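Local coordinates for fosfomycin resistance protein FosX (Mesorhizobium loti, PDB 1R9C) that catalyses the manganese-dependent hydration of the antibiotic fosfomycin, which confers resistance to the drug, and works as a homodimer, at residues 17-21 against 110-114. Sequence-based numbering, arbitrary orientation.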
# COMPACT_ATOMS: atom_id res chain seq x y z
N ARG A 17 -9.68 13.38 -10.50
CA ARG A 17 -8.53 12.99 -11.31
C ARG A 17 -7.97 11.65 -10.84
O ARG A 17 -7.61 10.82 -11.67
CB ARG A 17 -7.45 14.07 -11.24
CG ARG A 17 -6.29 13.88 -12.19
CD ARG A 17 -6.65 13.78 -13.65
NE ARG A 17 -5.55 13.22 -14.44
CZ ARG A 17 -5.70 12.67 -15.64
NH1 ARG A 17 -6.90 12.58 -16.23
NH2 ARG A 17 -4.64 12.22 -16.28
N MET A 18 -7.88 11.45 -9.52
CA MET A 18 -7.37 10.18 -9.01
C MET A 18 -8.28 9.02 -9.47
O MET A 18 -7.78 7.95 -9.79
CB MET A 18 -7.24 10.20 -7.48
CG MET A 18 -6.66 8.91 -6.89
SD MET A 18 -4.98 8.56 -7.50
CE MET A 18 -4.45 7.42 -6.20
N THR A 19 -9.60 9.24 -9.48
CA THR A 19 -10.56 8.27 -9.98
C THR A 19 -10.17 7.87 -11.42
O THR A 19 -10.12 6.67 -11.76
CB THR A 19 -12.00 8.88 -9.94
OG1 THR A 19 -12.42 9.05 -8.58
CG2 THR A 19 -13.03 7.93 -10.55
N ARG A 20 -9.87 8.88 -12.25
CA ARG A 20 -9.56 8.64 -13.66
C ARG A 20 -8.25 7.86 -13.80
O ARG A 20 -8.15 6.94 -14.61
CB ARG A 20 -9.59 9.94 -14.47
CG ARG A 20 -10.96 10.68 -14.39
CD ARG A 20 -12.25 9.78 -14.60
NE ARG A 20 -13.51 10.53 -14.45
CZ ARG A 20 -14.72 9.97 -14.23
NH1 ARG A 20 -14.83 8.64 -14.11
NH2 ARG A 20 -15.83 10.75 -14.12
N ILE A 21 -7.26 8.21 -12.99
CA ILE A 21 -6.01 7.44 -12.92
C ILE A 21 -6.27 5.97 -12.55
O ILE A 21 -5.81 5.07 -13.25
CB ILE A 21 -4.98 8.12 -11.95
CG1 ILE A 21 -4.55 9.48 -12.53
CG2 ILE A 21 -3.80 7.20 -11.72
CD1 ILE A 21 -3.83 10.42 -11.53
N TYR A 110 4.01 7.95 -11.47
CA TYR A 110 3.54 8.67 -10.29
C TYR A 110 2.11 9.07 -10.59
O TYR A 110 1.80 9.37 -11.74
CB TYR A 110 4.36 9.95 -10.08
CG TYR A 110 5.84 9.70 -9.91
CD1 TYR A 110 6.66 9.61 -11.02
CD2 TYR A 110 6.38 9.46 -8.64
CE1 TYR A 110 8.00 9.36 -10.89
CE2 TYR A 110 7.73 9.17 -8.49
CZ TYR A 110 8.53 9.16 -9.63
OH TYR A 110 9.86 8.89 -9.53
N ASP A 111 1.25 9.11 -9.58
CA ASP A 111 -0.06 9.72 -9.77
C ASP A 111 0.11 11.24 -9.63
O ASP A 111 1.24 11.77 -9.83
CB ASP A 111 -1.06 9.15 -8.75
CG ASP A 111 -0.72 9.56 -7.32
OD1 ASP A 111 -1.44 9.16 -6.40
OD2 ASP A 111 0.24 10.30 -7.02
N ASP A 112 -0.95 11.96 -9.25
CA ASP A 112 -0.86 13.43 -9.26
C ASP A 112 -0.38 13.99 -7.93
O ASP A 112 -0.31 15.20 -7.75
CB ASP A 112 -2.21 14.07 -9.61
CG ASP A 112 -2.57 13.98 -11.07
OD1 ASP A 112 -1.67 13.83 -11.95
OD2 ASP A 112 -3.75 14.07 -11.44
N ASP A 113 -0.07 13.10 -6.99
CA ASP A 113 0.15 13.51 -5.60
C ASP A 113 1.46 12.90 -5.06
O ASP A 113 1.58 12.60 -3.89
CB ASP A 113 -1.07 13.08 -4.75
CG ASP A 113 -2.35 13.81 -5.15
OD1 ASP A 113 -2.57 14.95 -4.69
OD2 ASP A 113 -3.17 13.32 -5.95
N ASN A 114 2.43 12.72 -5.96
CA ASN A 114 3.73 12.15 -5.62
C ASN A 114 3.78 10.71 -5.12
O ASN A 114 4.80 10.28 -4.65
CB ASN A 114 4.52 13.10 -4.69
CG ASN A 114 4.76 14.43 -5.33
OD1 ASN A 114 4.84 14.53 -6.57
ND2 ASN A 114 4.87 15.47 -4.52
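Met18 and Ile21, one turn apart on helix 15-26, meet the side chains of Asp111 and Asp112 in the loop that follows strand 106-110. Met18 CE lies 3.5 Å from Asp111 OD1, with SD slightly farther from the same oxygen. The Met18 chain leaves with CG anti to the backbone N (chi1 -178°) and bends at chi2, which carries the thioether to the loop although its CB does not point there. Ile21 reaches out with CD1, 4.1 Å from Asp111 CB and 3.8 Å from Asp112 CG, so that one methyl touches both acidic side chains. Arg17, partly exposed, crosses Asp112 at about a right angle. In the model Asp112 OD2 lies at the guanidinium edge and makes a long salt bridge to Arg17 NE at 3.6 Å, but this oxygen sits too close to a neighbour, so both details are doubtful.

Asp111 has its polar bonds within the loop rather than to the helix. Its OD2 accepts from Asp113 N at 2.8 Å, an Asx turn in which the donor stands above the carboxylate plane, while OD1 is hydrogen-bonded to His115 ND1. Both oxygens of this buried carboxylate thus have a partner, which fixes its rotation beside the Met18 methyl. Farther out, Arg13, just ahead of the helix, ties to the loop through Asp112 O and Asp113 OD1; Met18 also touches Val12 of strand 5-12, and Leu91 packs on Ile21. The contact joins the helix after the first long strand to the turn linking strands 106-110 and 116-120, bridging the two halves of a vicinal-oxygen-chelate (glyoxalase-type) fold.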